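Local coordinates for possible substrate binding protein of ABC transporter system (PDB 3NND), which probably binds an amino acid or a related small solute in the periplasm and passes it to an ABC transporter for uptake, at residues B[6-11]-B[75-80]; B[42-47]-B[300-305]; B[124-129]-B[334-339]; B[168-173]-B[243-248]; B[260-265]-B[323-328]. All blocks are in the same frame, centred on the assembly; numbering follows the deposited sequence.

Contact 1. Residues B[6-11]-B[75-80]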
# COMPACT_ATOMS: atom_id res chain seq x y z
N ASP B 6 -37.71 33.56 17.55
CA ASP B 6 -37.59 32.15 17.21
C ASP B 6 -36.27 31.85 16.53
O ASP B 6 -35.51 32.77 16.20
CB ASP B 6 -38.73 31.70 16.29
CG ASP B 6 -39.85 31.02 17.04
OD1 ASP B 6 -39.89 31.15 18.28
OD2 ASP B 6 -40.70 30.37 16.40
N LEU B 7 -36.00 30.56 16.33
CA LEU B 7 -34.79 30.11 15.65
C LEU B 7 -35.18 29.14 14.54
O LEU B 7 -35.48 27.98 14.81
CB LEU B 7 -33.85 29.42 16.64
CG LEU B 7 -32.36 29.41 16.29
CD1 LEU B 7 -31.61 28.59 17.30
CD2 LEU B 7 -32.12 28.88 14.90
N LYS B 8 -35.18 29.63 13.30
CA LYS B 8 -35.64 28.84 12.16
C LYS B 8 -34.51 28.16 11.38
O LYS B 8 -33.66 28.82 10.80
CB LYS B 8 -36.48 29.71 11.23
CG LYS B 8 -37.74 30.28 11.88
CD LYS B 8 -38.31 31.48 11.11
CE LYS B 8 -37.53 32.77 11.41
NZ LYS B 8 -37.61 33.23 12.83
N ILE B 9 -34.52 26.84 11.35
CA ILE B 9 -33.52 26.08 10.60
C ILE B 9 -34.16 25.39 9.41
O ILE B 9 -35.09 24.59 9.56
CB ILE B 9 -32.88 24.99 11.47
CG1 ILE B 9 -32.33 25.60 12.77
CG2 ILE B 9 -31.80 24.26 10.68
CD1 ILE B 9 -31.84 24.58 13.76
N ALA B 10 -33.67 25.68 8.21
CA ALA B 10 -34.17 25.00 7.03
C ALA B 10 -33.33 23.77 6.72
O ALA B 10 -32.11 23.81 6.84
CB ALA B 10 -34.17 25.93 5.84
N LEU B 11 -33.99 22.69 6.34
CA LEU B 11 -33.30 21.50 5.88
C LEU B 11 -33.77 21.18 4.47
O LEU B 11 -34.93 20.81 4.25
CB LEU B 11 -33.58 20.31 6.81
CG LEU B 11 -33.03 18.96 6.36
CD1 LEU B 11 -31.51 18.95 6.43
CD2 LEU B 11 -33.61 17.85 7.20
N GLY B 75 -38.48 32.46 6.27
CA GLY B 75 -37.62 33.29 7.10
C GLY B 75 -36.63 32.47 7.89
O GLY B 75 -36.19 32.88 8.97
N ALA B 76 -36.26 31.30 7.36
CA ALA B 76 -35.25 30.47 7.99
C ALA B 76 -34.03 31.33 8.22
O ALA B 76 -33.72 32.19 7.40
CB ALA B 76 -34.90 29.29 7.12
N ASP B 77 -33.36 31.12 9.36
CA ASP B 77 -32.17 31.88 9.71
C ASP B 77 -30.91 31.20 9.17
O ASP B 77 -29.90 31.85 8.92
CB ASP B 77 -32.06 32.05 11.23
CG ASP B 77 -33.07 33.05 11.79
OD1 ASP B 77 -33.39 34.06 11.12
OD2 ASP B 77 -33.53 32.82 12.93
N ILE B 78 -31.00 29.89 9.00
CA ILE B 78 -29.86 29.08 8.56
C ILE B 78 -30.36 27.85 7.85
O ILE B 78 -31.48 27.41 8.07
CB ILE B 78 -29.02 28.61 9.75
CG1 ILE B 78 -27.66 28.12 9.26
CG2 ILE B 78 -29.75 27.53 10.51
CD1 ILE B 78 -26.55 28.42 10.23
N ALA B 79 -29.53 27.29 6.99
CA ALA B 79 -29.96 26.14 6.21
C ALA B 79 -28.96 24.99 6.23
O ALA B 79 -27.75 25.21 6.27
CB ALA B 79 -30.26 26.55 4.78
N ILE B 80 -29.48 23.77 6.19
CA ILE B 80 -28.65 22.59 6.03
C ILE B 80 -29.12 21.85 4.78
O ILE B 80 -30.32 21.79 4.50
CB ILE B 80 -28.72 21.66 7.27
CG1 ILE B 80 -28.16 22.38 8.50
CG2 ILE B 80 -27.95 20.38 7.01
CD1 ILE B 80 -28.40 21.70 9.82

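Contact 2. Residues B[42-47]-B[300-305]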
# COMPACT_ATOMS: atom_id res chain seq x y z
N MSE B 42 -35.85 21.68 23.04
CA MSE B 42 -36.01 22.24 21.70
C MSE B 42 -36.04 23.76 21.73
O MSE B 42 -36.65 24.40 20.87
CB MSE B 42 -37.26 21.68 21.02
CG MSE B 42 -37.16 20.21 20.63
SE MSE B 42 -35.65 19.75 19.44
CE MSE B 42 -35.66 21.35 18.32
N THR B 43 -35.38 24.33 22.74
CA THR B 43 -35.22 25.77 22.83
C THR B 43 -33.78 26.07 23.26
O THR B 43 -33.23 25.38 24.12
CB THR B 43 -36.25 26.44 23.81
OG1 THR B 43 -35.71 26.50 25.14
CG2 THR B 43 -37.56 25.68 23.83
N LEU B 44 -33.19 27.10 22.66
CA LEU B 44 -31.80 27.51 22.93
C LEU B 44 -31.77 28.96 23.39
O LEU B 44 -32.06 29.86 22.61
CB LEU B 44 -30.93 27.34 21.68
CG LEU B 44 -29.45 27.73 21.71
CD1 LEU B 44 -28.76 27.18 22.94
CD2 LEU B 44 -28.73 27.26 20.46
N ASP B 45 -31.41 29.18 24.65
CA ASP B 45 -31.48 30.51 25.25
C ASP B 45 -32.87 31.14 25.06
O ASP B 45 -33.00 32.18 24.42
CB ASP B 45 -30.41 31.43 24.64
CG ASP B 45 -29.00 30.84 24.72
OD1 ASP B 45 -28.74 30.03 25.64
OD2 ASP B 45 -28.16 31.21 23.87
N GLY B 46 -33.90 30.50 25.61
CA GLY B 46 -35.26 31.00 25.50
C GLY B 46 -35.86 30.90 24.11
O GLY B 46 -37.08 30.89 23.94
N ARG B 47 -34.99 30.83 23.10
CA ARG B 47 -35.41 30.76 21.70
C ARG B 47 -35.99 29.40 21.38
O ARG B 47 -35.34 28.39 21.60
CB ARG B 47 -34.23 31.02 20.78
CG ARG B 47 -34.06 32.44 20.30
CD ARG B 47 -33.07 32.47 19.15
NE ARG B 47 -32.84 33.81 18.59
CZ ARG B 47 -31.86 34.62 19.00
NH1 ARG B 47 -31.04 34.24 19.98
NH2 ARG B 47 -31.71 35.81 18.43
N ALA B 300 -23.36 27.14 17.36
CA ALA B 300 -23.09 28.44 16.75
C ALA B 300 -24.00 29.53 17.30
O ALA B 300 -23.54 30.55 17.79
CB ALA B 300 -23.22 28.35 15.25
N VAL B 301 -25.31 29.30 17.21
CA VAL B 301 -26.26 30.26 17.72
C VAL B 301 -25.99 30.52 19.19
O VAL B 301 -26.02 31.66 19.64
CB VAL B 301 -27.71 29.80 17.51
CG1 VAL B 301 -28.67 30.60 18.40
CG2 VAL B 301 -28.09 29.92 16.05
N GLN B 302 -25.70 29.46 19.94
CA GLN B 302 -25.37 29.66 21.35
C GLN B 302 -24.11 30.48 21.52
O GLN B 302 -23.98 31.27 22.45
CB GLN B 302 -25.18 28.34 22.07
CG GLN B 302 -25.01 28.58 23.56
CD GLN B 302 -24.14 27.57 24.22
OE1 GLN B 302 -23.78 26.57 23.61
NE2 GLN B 302 -23.79 27.82 25.48
N LYS B 303 -23.16 30.25 20.64
CA LYS B 303 -21.93 31.01 20.70
C LYS B 303 -22.24 32.48 20.42
O LYS B 303 -22.01 33.34 21.28
CB LYS B 303 -20.91 30.44 19.72
CG LYS B 303 -19.66 31.27 19.55
CD LYS B 303 -18.67 31.06 20.68
CE LYS B 303 -17.28 31.51 20.25
NZ LYS B 303 -16.94 30.98 18.88
N ALA B 304 -22.78 32.76 19.24
CA ALA B 304 -22.99 34.13 18.77
C ALA B 304 -23.97 34.89 19.66
O ALA B 304 -23.91 36.12 19.76
CB ALA B 304 -23.48 34.14 17.33
N LYS B 305 -24.86 34.14 20.30
CA LYS B 305 -25.95 34.67 21.12
C LYS B 305 -26.97 35.43 20.26
O LYS B 305 -27.88 36.10 20.77
CB LYS B 305 -25.42 35.55 22.26
CG LYS B 305 -24.49 34.82 23.23
CD LYS B 305 -25.02 33.45 23.62
CE LYS B 305 -25.92 33.48 24.85
NZ LYS B 305 -25.98 32.11 25.47

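Contact 3. Residues B[124-129]-B[334-339]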
# COMPACT_ATOMS: atom_id res chain seq x y z
N THR B 124 -19.11 20.12 5.61
CA THR B 124 -19.25 19.23 6.74
C THR B 124 -18.01 18.40 7.12
O THR B 124 -17.91 17.95 8.26
CB THR B 124 -20.44 18.30 6.55
OG1 THR B 124 -21.15 18.20 7.79
CG2 THR B 124 -19.97 16.91 6.10
N GLY B 125 -17.09 18.20 6.19
CA GLY B 125 -15.85 17.50 6.49
C GLY B 125 -15.54 16.34 5.56
O GLY B 125 -16.44 15.80 4.91
N ARG B 126 -14.27 15.95 5.49
CA ARG B 126 -13.88 14.78 4.71
C ARG B 126 -13.96 13.59 5.64
O ARG B 126 -13.66 13.71 6.82
CB ARG B 126 -12.45 14.90 4.18
CG ARG B 126 -12.07 16.25 3.60
CD ARG B 126 -12.64 16.46 2.21
NE ARG B 126 -12.20 15.43 1.28
CZ ARG B 126 -12.58 15.36 0.00
NH1 ARG B 126 -13.41 16.27 -0.49
NH2 ARG B 126 -12.12 14.38 -0.77
N ASN B 127 -14.34 12.44 5.10
CA ASN B 127 -14.32 11.22 5.89
C ASN B 127 -14.33 9.98 5.03
O ASN B 127 -14.67 10.03 3.85
CB ASN B 127 -15.46 11.19 6.91
CG ASN B 127 -16.81 11.43 6.29
OD1 ASN B 127 -17.34 10.58 5.59
ND2 ASN B 127 -17.39 12.60 6.55
N SER B 128 -13.96 8.85 5.63
CA SER B 128 -13.75 7.61 4.90
C SER B 128 -15.04 7.09 4.28
O SER B 128 -15.02 6.35 3.30
CB SER B 128 -13.11 6.54 5.80
OG SER B 128 -14.03 6.01 6.74
N SER B 129 -16.18 7.50 4.83
CA SER B 129 -17.45 7.05 4.28
C SER B 129 -17.73 7.64 2.90
O SER B 129 -18.21 6.94 2.01
CB SER B 129 -18.60 7.34 5.23
OG SER B 129 -18.72 6.29 6.18
N ASP B 334 -11.31 28.03 4.77
CA ASP B 334 -12.18 27.41 3.78
C ASP B 334 -13.53 26.96 4.34
O ASP B 334 -14.33 26.34 3.64
CB ASP B 334 -11.46 26.25 3.09
CG ASP B 334 -10.92 25.23 4.07
OD1 ASP B 334 -10.90 25.51 5.28
OD2 ASP B 334 -10.50 24.15 3.62
N HIS B 335 -13.79 27.29 5.60
CA HIS B 335 -15.07 26.96 6.22
C HIS B 335 -15.35 25.46 6.18
O HIS B 335 -16.47 25.02 5.95
CB HIS B 335 -16.20 27.77 5.57
CG HIS B 335 -16.21 29.21 5.96
ND1 HIS B 335 -17.26 30.05 5.69
CD2 HIS B 335 -15.29 29.95 6.63
CE1 HIS B 335 -16.99 31.26 6.15
NE2 HIS B 335 -15.80 31.22 6.73
N GLN B 336 -14.31 24.69 6.42
CA GLN B 336 -14.38 23.25 6.32
C GLN B 336 -14.26 22.59 7.69
O GLN B 336 -13.43 22.99 8.52
CB GLN B 336 -13.27 22.77 5.38
CG GLN B 336 -13.11 21.28 5.28
CD GLN B 336 -14.32 20.62 4.67
OE1 GLN B 336 -15.37 20.51 5.31
NE2 GLN B 336 -14.19 20.18 3.43
N ALA B 337 -15.10 21.58 7.94
CA ALA B 337 -15.06 20.83 9.20
C ALA B 337 -13.91 19.82 9.25
O ALA B 337 -13.83 18.89 8.43
CB ALA B 337 -16.41 20.14 9.47
N LEU B 338 -13.02 20.02 10.21
CA LEU B 338 -11.89 19.13 10.38
C LEU B 338 -12.02 18.42 11.72
O LEU B 338 -12.47 19.02 12.70
CB LEU B 338 -10.59 19.94 10.36
CG LEU B 338 -10.30 20.79 9.13
CD1 LEU B 338 -9.19 21.78 9.45
CD2 LEU B 338 -9.90 19.91 7.96
N GLN B 339 -11.63 17.16 11.76
CA GLN B 339 -11.50 16.45 13.02
C GLN B 339 -10.53 17.23 13.94
O GLN B 339 -9.46 17.65 13.50
CB GLN B 339 -11.01 15.03 12.75
CG GLN B 339 -10.86 14.16 13.96
CD GLN B 339 -12.11 14.12 14.79
OE1 GLN B 339 -13.01 13.31 14.56
NE2 GLN B 339 -12.18 14.99 15.79

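Contact 4. Residues B[168-173]-B[243-248]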
# COMPACT_ATOMS: atom_id res chain seq x y z
N ALA B 168 -26.87 -11.62 -18.38
CA ALA B 168 -27.19 -11.01 -19.67
C ALA B 168 -28.05 -9.74 -19.54
O ALA B 168 -28.06 -8.89 -20.43
CB ALA B 168 -27.88 -12.02 -20.56
N LYS B 169 -28.76 -9.63 -18.42
CA LYS B 169 -29.54 -8.44 -18.10
C LYS B 169 -28.65 -7.39 -17.44
O LYS B 169 -29.14 -6.44 -16.83
CB LYS B 169 -30.66 -8.81 -17.11
CG LYS B 169 -31.45 -10.06 -17.50
CD LYS B 169 -31.94 -10.82 -16.26
CE LYS B 169 -33.01 -11.84 -16.61
NZ LYS B 169 -34.30 -11.17 -16.96
N THR B 170 -27.34 -7.56 -17.61
CA THR B 170 -26.35 -6.95 -16.72
C THR B 170 -25.40 -5.92 -17.36
O THR B 170 -25.27 -4.79 -16.88
CB THR B 170 -25.54 -8.05 -16.01
OG1 THR B 170 -26.05 -8.22 -14.68
CG2 THR B 170 -24.06 -7.70 -15.94
N GLY B 171 -24.72 -6.31 -18.43
CA GLY B 171 -23.82 -5.38 -19.07
C GLY B 171 -22.35 -5.68 -18.85
O GLY B 171 -21.49 -4.99 -19.38
N ALA B 172 -22.06 -6.70 -18.06
CA ALA B 172 -20.69 -7.15 -17.90
C ALA B 172 -20.40 -8.07 -19.06
O ALA B 172 -21.33 -8.47 -19.77
CB ALA B 172 -20.51 -7.90 -16.60
N THR B 173 -19.14 -8.41 -19.27
CA THR B 173 -18.78 -9.36 -20.32
C THR B 173 -18.27 -10.69 -19.73
O THR B 173 -17.60 -10.71 -18.71
CB THR B 173 -17.73 -8.76 -21.27
OG1 THR B 173 -18.04 -9.13 -22.62
CG2 THR B 173 -16.31 -9.24 -20.92
N LEU B 243 -25.21 -2.21 -7.91
CA LEU B 243 -26.35 -2.02 -8.82
C LEU B 243 -27.39 -3.12 -8.69
O LEU B 243 -27.06 -4.27 -8.40
CB LEU B 243 -25.86 -1.96 -10.26
CG LEU B 243 -24.99 -0.76 -10.60
CD1 LEU B 243 -24.53 -0.88 -12.03
CD2 LEU B 243 -25.76 0.52 -10.39
N ALA B 244 -28.65 -2.77 -8.91
CA ALA B 244 -29.73 -3.74 -8.72
C ALA B 244 -29.64 -4.89 -9.71
O ALA B 244 -30.10 -6.00 -9.43
CB ALA B 244 -31.07 -3.06 -8.83
N ALA B 245 -29.04 -4.63 -10.86
CA ALA B 245 -28.85 -5.64 -11.89
C ALA B 245 -28.00 -6.81 -11.38
O ALA B 245 -28.35 -7.96 -11.62
CB ALA B 245 -28.22 -5.03 -13.13
N TYR B 246 -26.89 -6.50 -10.70
CA TYR B 246 -26.00 -7.53 -10.15
C TYR B 246 -26.53 -8.15 -8.87
O TYR B 246 -26.27 -9.31 -8.57
CB TYR B 246 -24.59 -6.99 -9.88
CG TYR B 246 -23.88 -6.52 -11.12
CD1 TYR B 246 -23.33 -7.43 -12.01
CD2 TYR B 246 -23.77 -5.17 -11.40
CE1 TYR B 246 -22.68 -7.00 -13.14
CE2 TYR B 246 -23.13 -4.74 -12.53
CZ TYR B 246 -22.59 -5.64 -13.40
OH TYR B 246 -21.96 -5.18 -14.53
N LYS B 247 -27.27 -7.37 -8.11
CA LYS B 247 -27.76 -7.88 -6.84
C LYS B 247 -28.92 -8.87 -7.06
O LYS B 247 -29.87 -8.92 -6.28
CB LYS B 247 -28.10 -6.74 -5.87
CG LYS B 247 -29.33 -5.88 -6.21
CD LYS B 247 -29.31 -4.56 -5.39
CE LYS B 247 -30.69 -4.14 -4.85
NZ LYS B 247 -30.52 -3.33 -3.59
N ARG B 248 -28.80 -9.66 -8.12
CA ARG B 248 -29.82 -10.66 -8.46
C ARG B 248 -29.27 -12.06 -8.76
O ARG B 248 -30.04 -12.98 -9.06
CB ARG B 248 -30.69 -10.17 -9.63
CG ARG B 248 -31.87 -9.28 -9.19
CD ARG B 248 -32.85 -8.99 -10.33
NE ARG B 248 -33.19 -10.17 -11.13
CZ ARG B 248 -33.85 -11.24 -10.68
NH1 ARG B 248 -34.25 -11.30 -9.41
NH2 ARG B 248 -34.11 -12.25 -11.50

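Contact 5. Residues B[260-265]-B[323-328]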
# COMPACT_ATOMS: atom_id res chain seq x y z
N TYR B 260 -17.41 0.81 9.40
CA TYR B 260 -16.43 1.60 10.13
C TYR B 260 -16.74 1.67 11.61
O TYR B 260 -17.86 1.39 12.04
CB TYR B 260 -16.27 3.01 9.53
CG TYR B 260 -17.47 3.93 9.68
CD1 TYR B 260 -17.49 4.93 10.63
CD2 TYR B 260 -18.56 3.81 8.84
CE1 TYR B 260 -18.56 5.78 10.76
CE2 TYR B 260 -19.64 4.66 8.96
CZ TYR B 260 -19.64 5.64 9.92
OH TYR B 260 -20.72 6.48 10.02
N ASP B 261 -15.73 2.04 12.40
CA ASP B 261 -15.86 2.06 13.85
C ASP B 261 -15.56 3.45 14.40
O ASP B 261 -14.73 4.18 13.87
CB ASP B 261 -14.93 1.03 14.48
CG ASP B 261 -15.29 -0.40 14.11
OD1 ASP B 261 -16.49 -0.68 13.93
OD2 ASP B 261 -14.38 -1.24 13.98
N ILE B 262 -16.26 3.81 15.47
CA ILE B 262 -16.05 5.10 16.11
C ILE B 262 -15.80 4.95 17.61
O ILE B 262 -16.60 4.35 18.32
CB ILE B 262 -17.25 6.06 15.89
CG1 ILE B 262 -17.49 6.27 14.39
CG2 ILE B 262 -17.03 7.39 16.62
CD1 ILE B 262 -16.36 6.99 13.69
N PRO B 263 -14.67 5.48 18.09
CA PRO B 263 -14.40 5.52 19.52
C PRO B 263 -15.59 6.09 20.31
O PRO B 263 -16.06 7.18 19.99
CB PRO B 263 -13.19 6.44 19.62
CG PRO B 263 -12.48 6.26 18.32
CD PRO B 263 -13.55 6.00 17.29
N LYS B 264 -16.06 5.35 21.31
CA LYS B 264 -17.21 5.74 22.12
C LYS B 264 -17.07 7.13 22.68
O LYS B 264 -15.98 7.54 23.07
CB LYS B 264 -17.42 4.75 23.27
CG LYS B 264 -18.11 3.46 22.88
CD LYS B 264 -18.28 2.52 24.06
CE LYS B 264 -19.32 1.45 23.75
NZ LYS B 264 -19.39 0.38 24.78
N ASN B 265 -18.17 7.86 22.72
CA ASN B 265 -18.24 9.14 23.42
C ASN B 265 -19.67 9.37 23.90
O ASN B 265 -20.57 8.57 23.59
CB ASN B 265 -17.71 10.30 22.56
CG ASN B 265 -18.65 10.68 21.41
OD1 ASN B 265 -19.86 10.57 21.51
ND2 ASN B 265 -18.07 11.15 20.31
N THR B 323 -19.59 16.35 18.00
CA THR B 323 -20.46 15.53 17.17
C THR B 323 -20.40 14.07 17.62
O THR B 323 -19.57 13.71 18.46
CB THR B 323 -20.06 15.62 15.69
OG1 THR B 323 -18.78 15.02 15.50
CG2 THR B 323 -20.01 17.06 15.25
N PRO B 324 -21.27 13.22 17.07
CA PRO B 324 -21.19 11.80 17.40
C PRO B 324 -19.83 11.21 17.03
O PRO B 324 -19.51 10.10 17.44
CB PRO B 324 -22.27 11.17 16.51
CG PRO B 324 -23.21 12.27 16.22
CD PRO B 324 -22.40 13.51 16.16
N LYS B 325 -19.03 11.95 16.28
CA LYS B 325 -17.79 11.44 15.70
C LYS B 325 -16.57 12.00 16.42
O LYS B 325 -15.43 11.74 16.03
CB LYS B 325 -17.74 11.82 14.22
CG LYS B 325 -16.60 11.23 13.43
CD LYS B 325 -16.73 11.58 11.96
CE LYS B 325 -16.70 13.08 11.76
NZ LYS B 325 -17.40 13.48 10.51
N GLY B 326 -16.81 12.77 17.48
CA GLY B 326 -15.75 13.39 18.24
C GLY B 326 -15.77 14.89 18.08
O GLY B 326 -16.72 15.45 17.54
N LYS B 327 -14.71 15.54 18.53
CA LYS B 327 -14.63 16.99 18.46
C LYS B 327 -14.30 17.48 17.04
O LYS B 327 -13.31 17.07 16.45
CB LYS B 327 -13.58 17.49 19.45
CG LYS B 327 -13.57 18.99 19.62
CD LYS B 327 -14.79 19.47 20.40
CE LYS B 327 -14.60 19.33 21.90
NZ LYS B 327 -13.20 19.60 22.30
N MSE B 328 -15.14 18.36 16.50
CA MSE B 328 -14.88 18.94 15.18
C MSE B 328 -14.44 20.39 15.31
O MSE B 328 -14.54 20.99 16.38
CB MSE B 328 -16.12 18.86 14.29
CG MSE B 328 -16.62 17.44 14.01
SE MSE B 328 -15.25 16.25 13.27
CE MSE B 328 -15.45 16.65 11.35

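Contact 1. Residues B[6-11]-B[75-80]
Lys8 lies over the turn Gly75-Asp77, and its side chain can be followed across that turn atom by atom. CB rests 3.5 Å from Ala76 CA. CG then passes the Gly75 carbonyl loosely, and CD comes to 3.3 Å from Gly75 O; the still closer position of CE in the model is doubtful. Bends at chi3 (-78°) and chi4 (-64°) fold the tip back, leaving NZ 4.1 Å from Asp77 OD2: near enough for opposite charges to attract, too far for a salt bridge. That carboxylate oxygen has a weak hydrogen bond to Thr307. The backbones of the two segments pair in parallel. Lys8 O receives Asp77 N at 2.7 Å and, weakly, Ile78 N, after which Ala10 N gives to Ile78 O at 2.8 Å and Ala10 O takes Ile80 N. Here two neighbouring central strands of a Rossmann-like lobe meet; strand 47-55 flanks 7-11 on its other side, and helix 60-72 belongs to the crossover that leads past strand 7-13 to 78-80. On one face, Ile9 and Ile78 lie side by side and point the same way, CG2 to CG2 at 3.9 Å, and Leu11 CD1 reaches Ile80 CG2 at a slant. Helices 20-37 and 285-304 cover this face. Ala10 and Ala79 occupy the other, where Ala10 CB is 3.7 Å from Ala76 CB.

Contact 2. Residues B[42-47]-B[300-305]
Asp45 OD2 takes a hydrogen bond from Lys305 NZ at 2.8 Å, and the opposite charges make it a salt bridge. The ammonium group does not come in within the carboxylate plane but stands above it, 51° out, and the two side chains cross at about a right angle. Lys305 starts out pointing away from the hairpin; bends at chi2 (-44°) and chi3 (-90°) turn its chain back to the aspartate, with CE also 3.3 Å from Asp45 OD2. Both residues are on the exposed side, so solvent probably tempers this pair. Deeper in, Leu44 carries the apolar part. Both its methyls lie against the helix: CD2 is 3.9 Å from Val301 CG1 and also meets Gln302, while CD1 lies 3.9 Å from Gln302 CB. Arg47 extends alongside, and Lys305 O lies at the edge of its guanidinium, in plane, but NH1 remains 3.8 Å away and no bond forms. Val301 and Arg47 both also pack on Leu7 of the adjoining strand. Leu44, Asp45 and Arg47 are set out by a type I' turn from Leu44 to Arg47, in which Arg47 N bonds to Leu44 O at 3.1 Å: a tight beta hairpin at the sheet's edge, docked on the C-terminal end of helix 285-304.

Contact 3. Residues B[124-129]-B[334-339]
Gly125 and Ala337 bring their backbones together here, and most of what joins the segments is van der Waals contact. Gly125 CA and Ala337 CA are 4.4 Å apart; with no side chain at this glycine, main chain can lie directly on main chain. The Ala337 methyl points toward the loop and abuts the Thr124 carbonyl, though so short an approach means little at this resolution. Polar groups come close without bonding. Gln336 OE1 is 3.0 Å from Gly125 N, but the angle is poor. With CG anti to the backbone N (chi1 174°) and a bend at chi2 (64°), the amide folds back over its own strand, where OE1 takes a weak hydrogen bond from Ala337 N at 2.9 Å. The hydroxyl of Thr124 is engaged by Glu105. Charge and packing link the region to the second subunit: Asp334 forms a salt bridge with Lys201 of that chain, and Arg126 packs on its Pro202. The loop 124-127 runs from strand 121-123 to helix 128-140, whose N-cap is Asn127. It passes beside strand 336-347 near a G1 beta bulge, where His335 and Gln336 both face Arg331, while backbone bonds between Arg123 and both His335 and Ala337 bring that strand to the end of 121-123.

Contact 4. Residues B[168-173]-B[243-248]
Thr170 and Tyr246 cross at about a right angle, the branched threonine set beside the phenol half of the tyrosine ring. The approach is oblique, belonging neither to the ring's face nor to its edge. Thr170 CG2 is 3.6 Å from Tyr246 OH; its still shorter spacing to CE1 is an error of the model and carries no weight. Ala172 comes in differently. Its methyl lies at the ring edge, near the ring plane, 3.7 Å from Tyr246 OH and 4.2 Å from Tyr246 CE1, so that threonine and alanine together border the phenol end. Tyr246 reaches them because CG is turned anti to its carbonyl carbon (chi1 -63°), which turns the ring toward the loop 168-173. The tyrosine also packs on Val144, Leu240 and Pro241, joining this loop to strand 144-151 of the four-stranded parallel sheet. Further along, the Ala245 methyl points to the other loop and lies 4.1 Å from Lys169 O. Thr170 OG1 is 3.8 Å from Ala245 O, too long for a bond. Lys169 NZ and Arg248 NH2 carry like charges 5.6 Å apart, the arginine being poorly ordered. With no hydrogen bond or salt bridge across it, the contact appears to rest on apolar contact round one tyrosine, which would give cohesion with little directional constraint.

Contact 5. Residues B[260-265]-B[323-328]
A helix N-cap residue, Asn265, meets the tight turn of a beta hairpin, Thr323 to Gly326, and a single amide serves both. Asn265 ND2 points at the turn and gives two weak hydrogen bonds, to Pro324 O at 3.4 Å and to Thr323 O at 3.5 Å, neither of them straight (131° and 139°). The other end of the amide, OD1, caps the helix that follows by accepting from Asn268 N and, weakly, from Ile267 N. CG stands between the backbone N and the carbonyl carbon (chi1 72°), and this rotation helps to set OD1 toward the helix start and ND2 toward the hairpin. Beside it, Ile262 adds van der Waals contact: CG2 lies against the Pro324 carbonyl, 3.8 Å from Pro324 O, and CD1 is 4.3 Å from Lys325 CG. The turn has its own internal bonds. Gly326 N bonds to Thr323 O at 3.1 Å, so that this carbonyl serves turn and asparagine alike, and Gly326 O receives both Thr323 N and Thr323 OG1, the latter at 2.9 Å. The same hydroxyl accepts from Lys325 N, an ST turn, although the position of that nitrogen is less sure. Pro324 faces away, onto helices 266-279 and 285-304. Strand 260-263 also pairs antiparallel with a strand of the third subunit, continuing the sheet across the interface, and Lys264 forms a salt bridge with Glu320 of that subunit. Altogether this is a type I turn closing an antiparallel hairpin, met at its tip, through weak bonds, by the asparagine N-cap of helix 266-279.

How the contacts relate
From the N terminus, contact 1 closes the first loop by pairing 6-11 with 75-80 inside one Rossmann-like lobe. Contact 2 opens within that loop and closes only at 300-305, so the two cross, and they touch where Leu7 packs on Val301. Contact 3 follows contact 1 in series and crosses contact 2, tying the loop after strand 121-123 to the three-stranded antiparallel sheet. Contact 4, nested inside contacts 2 and 3, belongs to the other lobe, its centre about 43 Å from that of contact 1. Contact 5, in series after contact 4, crosses contact 2 and lies within contact 3, which it touches; it joins the end of strand 257-263 and the start of helix 266-279 to the turn between strands 320-323 and 326-331.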